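Local atomic coordinates of cyclohexadienyl dehydratase (PDB entry 5JOS), a protein that probably catalyses the decarboxylating dehydration of prephenate and of arogenate in phenylalanine biosynthesis, on a periplasmic binding protein fold. Residues A[138-143]-A[160-165]. Numbering follows the deposited sequence.
Sequences VNPGGT and YENNVE. With BEZ (benzoic acid), chain C.
Asn139 reaches across to Asn162 with its amide: ND2 donates to OD1 of Asn162 at 2.9 Å, nearly straight, with the acceptor lying in the donor's own amide plane. The amide plane of Asn162 is turned 59° from that of Asn139, and ND2 comes in above the Asn162 carbonyl plane. CG of Asn139 sits between the backbone N and carbonyl carbon (chi1 58°), which brings the amide to Asn162. Pro140 lays its compact, rigid ring against the other loop, CG 3.4 Å from Tyr160 O and 3.6 Å from Glu161 OE1; lacking an N-H, proline leaves no backbone donor to satisfy here. Tyr160 N donates to Val138 O at 2.8 Å, continuing the parallel pairing of strands 156-159 and 135-138. Within the type I turn from Glu161 to Val164, Asn163 N makes a weak hydrogen bond to benzoic acid O2. Asparagine suits position 139 by offering donor and acceptor together, since its OD1 accepts from Asn144 ND2. Replacing Asn139 by alanine would probably leave Asn162 OD1 without this donor and Asn144 ND2 without this acceptor. Two strand-to-helix loops thus lie side by side at the C-terminal ends of neighbouring parallel strands, at the edge of a five-stranded mixed sheet, leading into helices 143-151 and 166-171; Ile166 touches Asn139 and Tyr160.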
ATOM      1  N   VAL A 138      -0.295   8.008 -22.130  1.00 31.63           N
ATOM      2  CA  VAL A 138       0.349   8.631 -21.007  1.00 30.25           C
ATOM      3  C   VAL A 138       0.258  10.141 -21.125  1.00 30.61           C
ATOM      4  O   VAL A 138       0.086  10.688 -22.240  1.00 28.77           O
ATOM      5  CB  VAL A 138       1.828   8.275 -20.921  1.00 34.89           C
ATOM      6  CG1 VAL A 138       2.032   6.785 -20.775  1.00 39.80           C
ATOM      7  CG2 VAL A 138       2.541   8.782 -22.152  1.00 35.02           C
ATOM      8  N   ASN A 139       0.437  10.825 -19.990  1.00 29.57           N
ATOM      9  CA  ASN A 139       0.637  12.270 -20.004  1.00 33.17           C
ATOM     10  C   ASN A 139       2.088  12.580 -20.292  1.00 36.21           C
ATOM     11  O   ASN A 139       2.946  11.749 -20.082  1.00 34.29           O
ATOM     12  CB  ASN A 139       0.205  12.896 -18.668  1.00 31.47           C
ATOM     13  CG  ASN A 139       0.972  12.311 -17.487  1.00 31.68           C
ATOM     14  OD1 ASN A 139       1.051  11.093 -17.312  1.00 32.00           O
ATOM     15  ND2 ASN A 139       1.601  13.145 -16.753  1.00 32.42           N
ATOM     16  N   PRO A 140       2.388  13.808 -20.736  1.00 37.52           N
ATOM     17  CA  PRO A 140       3.728  14.138 -21.063  1.00 38.14           C
ATOM     18  C   PRO A 140       4.580  14.451 -19.869  1.00 42.05           C
ATOM     19  O   PRO A 140       4.135  15.063 -18.907  1.00 36.93           O
ATOM     20  CB  PRO A 140       3.622  15.462 -21.871  1.00 41.76           C
ATOM     21  CG  PRO A 140       2.200  15.867 -21.795  1.00 38.85           C
ATOM     22  CD  PRO A 140       1.484  14.964 -20.849  1.00 39.07           C
ATOM     23  N   GLY A 141       5.825  14.068 -19.986  1.00 44.38           N
ATOM     24  CA  GLY A 141       6.886  14.810 -19.336  1.00 46.57           C
ATOM     25  C   GLY A 141       7.328  14.217 -18.030  1.00 42.01           C
ATOM     26  O   GLY A 141       8.227  14.728 -17.475  1.00 43.59           O
ATOM     27  N   GLY A 142       6.691  13.179 -17.511  1.00 37.01           N
ATOM     28  CA  GLY A 142       7.115  12.656 -16.164  1.00 36.31           C
ATOM     29  C   GLY A 142       7.353  11.144 -16.209  1.00 38.11           C
ATOM     30  O   GLY A 142       7.674  10.548 -17.254  1.00 36.28           O
ATOM     31  N   THR A 143       7.132  10.508 -15.067  1.00 38.13           N
ATOM     32  CA  THR A 143       7.414   9.105 -14.898  1.00 37.83           C
ATOM     33  C   THR A 143       6.494   8.170 -15.701  1.00 38.09           C
ATOM     34  O   THR A 143       6.924   7.059 -16.058  1.00 36.70           O
ATOM     35  CB  THR A 143       7.444   8.771 -13.359  1.00 38.83           C
ATOM     36  OG1 THR A 143       6.266   9.268 -12.718  1.00 46.34           O
ATOM     37  CG2 THR A 143       8.532   9.483 -12.747  1.00 42.67           C
ATOM     38  N   TYR A 160      -0.656  12.511 -24.288  1.00 36.79           N
ATOM     39  CA  TYR A 160      -1.799  13.392 -24.174  1.00 36.36           C
ATOM     40  C   TYR A 160      -1.358  14.712 -23.520  1.00 39.47           C
ATOM     41  O   TYR A 160      -0.384  15.380 -23.999  1.00 36.61           O
ATOM     42  CB  TYR A 160      -2.943  12.684 -23.437  1.00 32.69           C
ATOM     43  CG  TYR A 160      -3.504  11.527 -24.249  1.00 32.81           C
ATOM     44  CD1 TYR A 160      -2.782  10.361 -24.376  1.00 37.86           C
ATOM     45  CD2 TYR A 160      -4.743  11.578 -24.863  1.00 37.03           C
ATOM     46  CE1 TYR A 160      -3.244   9.308 -25.150  1.00 35.43           C
ATOM     47  CE2 TYR A 160      -5.256  10.477 -25.605  1.00 37.31           C
ATOM     48  CZ  TYR A 160      -4.487   9.360 -25.724  1.00 34.80           C
ATOM     49  OH  TYR A 160      -4.892   8.244 -26.446  1.00 38.95           O
ATOM     50  N   GLU A 161      -2.135  15.192 -22.555  1.00 35.84           N
ATOM     51  CA  GLU A 161      -1.729  16.354 -21.724  1.00 34.63           C
ATOM     52  C   GLU A 161      -2.239  16.025 -20.306  1.00 37.23           C
ATOM     53  O   GLU A 161      -3.170  15.189 -20.182  1.00 34.31           O
ATOM     54  CB  GLU A 161      -2.288  17.656 -22.209  1.00 36.46           C
ATOM     55  CG  GLU A 161      -1.744  18.215 -23.534  1.00 37.16           C
ATOM     56  CD  GLU A 161      -0.281  18.593 -23.527  1.00 39.80           C
ATOM     57  OE1 GLU A 161       0.307  18.840 -22.432  1.00 38.82           O
ATOM     58  OE2 GLU A 161       0.280  18.661 -24.663  1.00 37.33           O
ATOM     59  N   ASN A 162      -1.653  16.673 -19.306  1.00 33.63           N
ATOM     60  CA  ASN A 162      -1.900  16.293 -17.916  1.00 35.26           C
ATOM     61  C   ASN A 162      -3.400  16.498 -17.626  1.00 34.28           C
ATOM     62  O   ASN A 162      -3.955  15.661 -17.034  1.00 34.36           O
ATOM     63  CB  ASN A 162      -1.107  17.108 -16.914  1.00 35.30           C
ATOM     64  CG  ASN A 162       0.400  16.843 -16.967  1.00 38.46           C
ATOM     65  OD1 ASN A 162       0.892  15.858 -17.535  1.00 38.71           O
ATOM     66  ND2 ASN A 162       1.122  17.713 -16.359  1.00 38.56           N
ATOM     67  N   ASN A 163      -4.065  17.540 -18.080  1.00 34.42           N
ATOM     68  CA  ASN A 163      -5.530  17.675 -17.670  1.00 32.71           C
ATOM     69  C   ASN A 163      -6.538  16.983 -18.576  1.00 34.33           C
ATOM     70  O   ASN A 163      -7.721  17.160 -18.425  1.00 34.45           O
ATOM     71  CB  ASN A 163      -5.885  19.108 -17.411  1.00 32.56           C
ATOM     72  CG  ASN A 163      -6.842  19.280 -16.255  1.00 35.82           C
ATOM     73  OD1 ASN A 163      -6.805  18.566 -15.312  1.00 36.61           O
ATOM     74  ND2 ASN A 163      -7.697  20.265 -16.348  1.00 40.09           N
ATOM     75  N   VAL A 164      -6.087  16.120 -19.453  1.00 35.20           N
ATOM     76  CA  VAL A 164      -6.998  15.420 -20.312  1.00 34.92           C
ATOM     77  C   VAL A 164      -7.456  14.238 -19.494  1.00 37.40           C
ATOM     78  O   VAL A 164      -6.673  13.619 -18.816  1.00 34.58           O
ATOM     79  CB  VAL A 164      -6.275  14.922 -21.615  1.00 36.90           C
ATOM     80  CG1 VAL A 164      -7.042  13.824 -22.340  1.00 38.78           C
ATOM     81  CG2 VAL A 164      -6.034  16.089 -22.572  1.00 40.97           C
ATOM     82  N   GLU A 165      -8.711  13.823 -19.622  1.00 34.10           N
ATOM     83  CA  GLU A 165      -9.124  12.590 -18.951  1.00 35.41           C
ATOM     84  C   GLU A 165      -8.724  11.344 -19.699  1.00 33.76           C
ATOM     85  O   GLU A 165      -9.529  10.711 -20.382  1.00 34.57           O
ATOM     86  CB  GLU A 165     -10.656  12.612 -18.737  1.00 42.19           C
ATOM     87  CG  GLU A 165     -11.083  13.798 -17.928  1.00 45.33           C
ATOM     88  CD  GLU A 165     -12.556  13.730 -17.533  1.00 54.65           C
ATOM     89  OE1 GLU A 165     -13.390  13.462 -18.414  1.00 60.65           O
ATOM     90  OE2 GLU A 165     -12.830  13.846 -16.316  1.00 67.48           O
TER
HETATM   91  C   BEZ C 302      -1.485  20.837 -17.863  1.00 38.10           C
HETATM   92  O1  BEZ C 302      -0.282  20.486 -17.697  1.00 40.14           O
HETATM   93  O2  BEZ C 302      -2.448  20.108 -18.299  1.00 38.30           O
HETATM   94  C1  BEZ C 302      -1.726  22.278 -17.522  1.00 38.52           C
HETATM   95  C2  BEZ C 302      -3.007  22.786 -17.388  1.00 35.37           C
HETATM   96  C3  BEZ C 302      -3.183  24.124 -17.107  1.00 32.91           C
HETATM   97  C4  BEZ C 302      -2.100  24.969 -16.979  1.00 33.44           C
HETATM   98  C5  BEZ C 302      -0.833  24.489 -17.175  1.00 33.34           C
HETATM   99  C6  BEZ C 302      -0.650  23.140 -17.411  1.00 31.28           C